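Local coordinates for protein glutamate receptor IIB (Drosophila melanogaster, PDB 4WXJ) that binds glutamate in its clamshell ligand-binding domain, part of a receptor of the glutamate-gated ion channel family that probably opens a postsynaptic channel, at residues G41-L46 against L256-F261; F109-F113 against L240-L245. All blocks are in the same frame, centred on the assembly; numbering follows the deposited sequence.

Contact 1: residues G41-L46 against L256-F261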
loop_
_atom_site.group_PDB
_atom_site.type_symbol
_atom_site.label_atom_id
_atom_site.label_comp_id
_atom_site.label_asym_id
_atom_site.label_seq_id
_atom_site.Cartn_x
_atom_site.Cartn_y
_atom_site.Cartn_z
ATOM N N GLY A 41 -11.222 -9.385 -2.629
ATOM C CA GLY A 41 -10.717 -8.083 -2.232
ATOM C C GLY A 41 -10.865 -7.040 -3.319
ATOM O O GLY A 41 -11.259 -7.347 -4.446
ATOM N N TYR A 42 -10.550 -5.799 -2.960
ATOM C CA TYR A 42 -10.625 -4.666 -3.876
ATOM C C TYR A 42 -9.881 -4.938 -5.180
ATOM O O TYR A 42 -10.408 -4.694 -6.266
ATOM C CB TYR A 42 -10.051 -3.414 -3.204
ATOM C CG TYR A 42 -10.012 -2.196 -4.098
ATOM C CD1 TYR A 42 -8.975 -2.007 -5.003
ATOM C CD2 TYR A 42 -11.007 -1.232 -4.032
ATOM C CE1 TYR A 42 -8.938 -0.901 -5.824
ATOM C CE2 TYR A 42 -10.975 -0.118 -4.846
ATOM C CZ TYR A 42 -9.939 0.041 -5.741
ATOM O OH TYR A 42 -9.902 1.147 -6.554
ATOM N N ALA A 43 -8.655 -5.438 -5.064
ATOM C CA ALA A 43 -7.812 -5.665 -6.231
ATOM C C ALA A 43 -8.360 -6.803 -7.084
ATOM O O ALA A 43 -8.207 -6.796 -8.304
ATOM C CB ALA A 43 -6.388 -5.962 -5.804
ATOM N N VAL A 44 -8.998 -7.777 -6.444
ATOM C CA VAL A 44 -9.598 -8.888 -7.171
ATOM C C VAL A 44 -10.759 -8.384 -8.027
ATOM O O VAL A 44 -10.835 -8.685 -9.218
ATOM C CB VAL A 44 -10.092 -9.992 -6.216
ATOM C CG1 VAL A 44 -10.787 -11.111 -6.992
ATOM C CG2 VAL A 44 -8.930 -10.554 -5.408
ATOM N N ASP A 45 -11.658 -7.619 -7.415
ATOM C CA ASP A 45 -12.777 -7.029 -8.142
ATOM C C ASP A 45 -12.306 -6.151 -9.301
ATOM O O ASP A 45 -12.884 -6.191 -10.387
ATOM C CB ASP A 45 -13.651 -6.195 -7.199
ATOM C CG ASP A 45 -14.434 -7.045 -6.214
ATOM O OD1 ASP A 45 -14.477 -8.283 -6.378
ATOM O OD2 ASP A 45 -15.021 -6.462 -5.276
ATOM N N LEU A 46 -11.259 -5.362 -9.072
ATOM C CA LEU A 46 -10.805 -4.402 -10.075
ATOM C C LEU A 46 -10.195 -5.103 -11.290
ATOM O O LEU A 46 -10.342 -4.635 -12.418
ATOM C CB LEU A 46 -9.795 -3.426 -9.465
ATOM C CG LEU A 46 -9.228 -2.365 -10.416
ATOM C CD1 LEU A 46 -10.338 -1.557 -11.079
ATOM C CD2 LEU A 46 -8.269 -1.442 -9.679
ATOM N N LEU A 256 -16.713 0.802 -5.780
ATOM C CA LEU A 256 -15.779 -0.248 -5.388
ATOM C C LEU A 256 -15.005 0.134 -4.133
ATOM O O LEU A 256 -14.741 -0.711 -3.278
ATOM C CB LEU A 256 -14.806 -0.547 -6.529
ATOM C CG LEU A 256 -13.810 -1.680 -6.277
ATOM C CD1 LEU A 256 -14.524 -3.003 -6.063
ATOM C CD2 LEU A 256 -12.822 -1.785 -7.432
ATOM N N ARG A 257 -14.636 1.407 -4.027
ATOM C CA ARG A 257 -13.919 1.891 -2.855
ATOM C C ARG A 257 -14.814 1.813 -1.624
ATOM O O ARG A 257 -14.382 1.370 -0.561
ATOM C CB ARG A 257 -13.430 3.327 -3.067
ATOM C CG ARG A 257 -12.617 3.872 -1.903
ATOM C CD ARG A 257 -11.766 5.067 -2.318
ATOM N NE ARG A 257 -10.919 5.539 -1.224
ATOM C CZ ARG A 257 -9.950 6.441 -1.360
ATOM N NH1 ARG A 257 -9.693 6.976 -2.546
ATOM N NH2 ARG A 257 -9.232 6.805 -0.306
ATOM N N ASN A 258 -16.066 2.235 -1.775
ATOM C CA ASN A 258 -17.016 2.192 -0.672
ATOM C C ASN A 258 -17.272 0.761 -0.207
ATOM O O ASN A 258 -17.352 0.499 0.989
ATOM C CB ASN A 258 -18.335 2.854 -1.073
ATOM C CG ASN A 258 -18.196 4.350 -1.287
ATOM O OD1 ASN A 258 -17.382 5.010 -0.639
ATOM N ND2 ASN A 258 -18.994 4.892 -2.199
ATOM N N LYS A 259 -17.386 -0.161 -1.159
ATOM C CA LYS A 259 -17.656 -1.563 -0.846
ATOM C C LYS A 259 -16.645 -2.148 0.140
ATOM O O LYS A 259 -17.017 -2.894 1.045
ATOM C CB LYS A 259 -17.660 -2.398 -2.129
ATOM C CG LYS A 259 -17.764 -3.903 -1.893
ATOM C CD LYS A 259 -17.735 -4.687 -3.193
ATOM C CE LYS A 259 -17.724 -6.187 -2.924
ATOM N NZ LYS A 259 -17.663 -6.981 -4.177
ATOM N N TRP A 260 -15.371 -1.806 -0.036
ATOM C CA TRP A 260 -14.299 -2.430 0.735
ATOM C C TRP A 260 -13.764 -1.563 1.875
ATOM O O TRP A 260 -13.051 -2.066 2.741
ATOM C CB TRP A 260 -13.146 -2.811 -0.198
ATOM C CG TRP A 260 -13.513 -3.902 -1.157
ATOM C CD1 TRP A 260 -13.808 -3.767 -2.481
ATOM C CD2 TRP A 260 -13.638 -5.297 -0.859
ATOM N NE1 TRP A 260 -14.103 -4.993 -3.029
ATOM C CE2 TRP A 260 -14.005 -5.950 -2.052
ATOM C CE3 TRP A 260 -13.470 -6.060 0.302
ATOM C CZ2 TRP A 260 -14.209 -7.325 -2.120
ATOM C CZ3 TRP A 260 -13.673 -7.427 0.233
ATOM C CH2 TRP A 260 -14.039 -8.044 -0.969
ATOM N N PHE A 261 -14.111 -0.276 1.887
ATOM C CA PHE A 261 -13.569 0.652 2.884
ATOM C C PHE A 261 -14.619 1.327 3.773
ATOM O O PHE A 261 -14.261 2.062 4.693
ATOM C CB PHE A 261 -12.736 1.740 2.193
ATOM C CG PHE A 261 -11.424 1.244 1.652
ATOM C CD1 PHE A 261 -11.336 0.708 0.377
ATOM C CD2 PHE A 261 -10.278 1.314 2.424
ATOM C CE1 PHE A 261 -10.127 0.252 -0.115
ATOM C CE2 PHE A 261 -9.069 0.861 1.938
ATOM C CZ PHE A 261 -8.993 0.330 0.667
#
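Tyr42 and Leu256 meet because each carries its CG trans to its own backbone N (both chi1 near 180°), which lays the leucine branch against the phenol. Leu256 CD2 sits over one face of the Tyr42 ring, 3.9 Å from the ring centroid, while Leu256 CG comes to 3.5 Å from Tyr42 CE2. The other methyl, CD1, turns to the CB of Asp45. Tyr42 is thus a knob in a hole made by Leu256, Arg257, Trp260 and Phe261, a place suited to a large flat side chain.

The two helices run nearly antiparallel, at 151° with short axes 10.4 Å apart, and belong to the first lobe of the bilobed, periplasmic-binding-protein-like ligand-binding domain. Here the last helix of the chain, 252-261, packs beside helix 42-54. At the N-cap of the latter, Gly41 has backbone angles that would jam a CB against the preceding carbonyl O; its bare CA makes a CH-pi contact over the six-membered ring of Trp260, 3.7 Å from the centroid. The opposite face of the indole carries Lys259 CE.

Trp260 NE1 donates to Asp45 OD2 at 2.8 Å, the oxygen lying in the ring plane although the bond is bent (146°). Lys259, stretched out beyond CG, brings NZ to within 2.9 Å of the same OD2 as a salt bridge. The two donors reach that oxygen from opposite faces of the carboxylate plane, so one acid both pins the indole's rotation and probably offsets the lysine's charge. Phe261, farther along, leans on Tyr206 and Gln205 of helix 201-208.

Contact 2: residues F109-F113 against L240-L245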
loop_
_atom_site.group_PDB
_atom_site.type_symbol
_atom_site.label_atom_id
_atom_site.label_comp_id
_atom_site.label_asym_id
_atom_site.label_seq_id
_atom_site.Cartn_x
_atom_site.Cartn_y
_atom_site.Cartn_z
ATOM N N PHE A 109 3.901 2.134 -14.968
ATOM C CA PHE A 109 2.648 2.189 -14.223
ATOM C C PHE A 109 1.513 2.659 -15.117
ATOM O O PHE A 109 1.719 3.435 -16.049
ATOM C CB PHE A 109 2.767 3.123 -13.018
ATOM C CG PHE A 109 3.329 2.466 -11.790
ATOM C CD1 PHE A 109 4.690 2.489 -11.533
ATOM C CD2 PHE A 109 2.493 1.832 -10.888
ATOM C CE1 PHE A 109 5.207 1.887 -10.399
ATOM C CE2 PHE A 109 3.004 1.231 -9.753
ATOM C CZ PHE A 109 4.362 1.258 -9.510
ATOM N N THR A 110 0.312 2.179 -14.826
ATOM C CA THR A 110 -0.885 2.700 -15.464
ATOM C C THR A 110 -1.204 4.050 -14.846
ATOM O O THR A 110 -0.522 4.491 -13.917
ATOM C CB THR A 110 -2.092 1.761 -15.287
ATOM O OG1 THR A 110 -2.432 1.673 -13.896
ATOM C CG2 THR A 110 -1.779 0.373 -15.820
ATOM N N VAL A 111 -2.233 4.710 -15.360
ATOM C CA VAL A 111 -2.806 5.846 -14.657
ATOM C C VAL A 111 -3.253 5.347 -13.288
ATOM O O VAL A 111 -3.616 4.180 -13.149
ATOM C CB VAL A 111 -4.002 6.464 -15.402
ATOM C CG1 VAL A 111 -3.551 7.106 -16.698
ATOM C CG2 VAL A 111 -5.074 5.411 -15.664
ATOM N N PRO A 112 -3.226 6.219 -12.271
ATOM C CA PRO A 112 -3.632 5.717 -10.954
ATOM C C PRO A 112 -5.108 5.343 -10.879
ATOM O O PRO A 112 -5.921 5.939 -11.586
ATOM C CB PRO A 112 -3.336 6.895 -10.021
ATOM C CG PRO A 112 -2.372 7.758 -10.761
ATOM C CD PRO A 112 -2.727 7.602 -12.205
ATOM N N PHE A 113 -5.442 4.368 -10.034
ATOM C CA PHE A 113 -6.838 4.010 -9.787
ATOM C C PHE A 113 -7.297 4.483 -8.410
ATOM O O PHE A 113 -8.462 4.327 -8.051
ATOM C CB PHE A 113 -7.047 2.495 -9.926
ATOM C CG PHE A 113 -6.230 1.665 -8.972
ATOM C CD1 PHE A 113 -6.681 1.408 -7.688
ATOM C CD2 PHE A 113 -5.023 1.113 -9.374
ATOM C CE1 PHE A 113 -5.936 0.635 -6.816
ATOM C CE2 PHE A 113 -4.274 0.340 -8.509
ATOM C CZ PHE A 113 -4.730 0.100 -7.228
ATOM N N LEU A 240 -4.932 -0.899 -20.334
ATOM C CA LEU A 240 -5.311 -0.953 -18.926
ATOM C C LEU A 240 -5.706 0.428 -18.400
ATOM O O LEU A 240 -6.658 0.559 -17.630
ATOM C CB LEU A 240 -4.167 -1.522 -18.083
ATOM C CG LEU A 240 -3.956 -3.039 -18.132
ATOM C CD1 LEU A 240 -2.657 -3.417 -17.437
ATOM C CD2 LEU A 240 -5.124 -3.775 -17.494
ATOM N N SER A 241 -4.973 1.454 -18.822
ATOM C CA SER A 241 -5.213 2.812 -18.343
ATOM C C SER A 241 -6.565 3.353 -18.806
ATOM O O SER A 241 -7.289 3.976 -18.028
ATOM C CB SER A 241 -4.096 3.746 -18.808
ATOM O OG SER A 241 -2.879 3.447 -18.149
ATOM N N VAL A 242 -6.898 3.122 -20.072
ATOM C CA VAL A 242 -8.176 3.572 -20.615
ATOM C C VAL A 242 -9.319 2.873 -19.884
ATOM O O VAL A 242 -10.369 3.468 -19.639
ATOM C CB VAL A 242 -8.274 3.305 -22.134
ATOM C CG1 VAL A 242 -9.682 3.584 -22.649
ATOM C CG2 VAL A 242 -7.267 4.164 -22.887
ATOM N N GLY A 243 -9.103 1.610 -19.533
ATOM C CA GLY A 243 -10.078 0.843 -18.779
ATOM C C GLY A 243 -10.316 1.402 -17.388
ATOM O O GLY A 243 -11.462 1.535 -16.952
ATOM N N ILE A 244 -9.233 1.726 -16.688
ATOM C CA ILE A 244 -9.322 2.315 -15.355
ATOM C C ILE A 244 -10.100 3.629 -15.387
ATOM O O ILE A 244 -10.934 3.890 -14.521
ATOM C CB ILE A 244 -7.916 2.560 -14.764
ATOM C CG1 ILE A 244 -7.245 1.225 -14.434
ATOM C CG2 ILE A 244 -7.991 3.418 -13.504
ATOM C CD1 ILE A 244 -5.754 1.332 -14.158
ATOM N N LEU A 245 -9.817 4.455 -16.387
ATOM C CA LEU A 245 -10.491 5.738 -16.536
ATOM C C LEU A 245 -11.972 5.573 -16.883
ATOM O O LEU A 245 -12.801 6.384 -16.472
ATOM C CB LEU A 245 -9.785 6.578 -17.603
ATOM C CG LEU A 245 -8.394 7.064 -17.190
ATOM C CD1 LEU A 245 -7.598 7.532 -18.397
ATOM C CD2 LEU A 245 -8.501 8.178 -16.159
#
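Thr110 and Ser241 bring the backbones closest, their CA atoms 5.2 Å apart, where the strand that starts before residue 109 turns corners at Val111 and Phe113 and passes along helix 237-250. The first corner presents the amide of Val111 to the helix, and Ser241 OG accepts from Val111 N at 3.1 Å with a nearly straight N-H angle of 162°. A small hydroxyl suits this place: OG, placed beside its own backbone N (chi1 -69°), is also hydrogen-bonded to the carbonyl of Arg237 one turn earlier, so a single atom ties the strand's corner to the helix.

Thr110 OG1 bonds to the carbonyl O of Val111 at 2.9 Å, tilted from the carbonyl plane, and also to the amide of Ile228, steadying the bend. Its methyl CG2 rests on Leu240 CB at 3.8 Å. Ile244 fills the corner: CD1 lies beside Thr110 OG1, and CG2 touches Phe113 CB at 3.8 Å. On the outer side, Val111 CG2 packs against Ser241 CB at 3.7 Å and against Leu245 CG, a surface-lying branched side chain that covers the edge of the contact.

Such strand-on-helix packing is part of the first lobe of the glutamate receptor ligand-binding domain, where the strand continues into the connection between lobes; the Phe113 side chain is about 9 Å from the bound glutamate.

Both contacts belong to one lobe, their centres 16 Å apart, and use consecutive helices, 237-250 and 252-261. Contact 2 is mostly buried, with Leu245 on the surface and Val111 partly exposed; contact 1 is partly buried and its charged pair lies toward the surface. Their chemistry follows: contact 1 joins two helices through aromatic packing and a shared carboxylate, contact 2 joins a turning strand to a helix through small hydroxyls and aliphatic branches. Helix 42-54 links them, since Tyr42 OH lies 3.4 Å from Phe113 CD1 and Leu46 CD2 lies 3.8 Å from Phe113 CG. Leu50 of that helix also packs on Ile244.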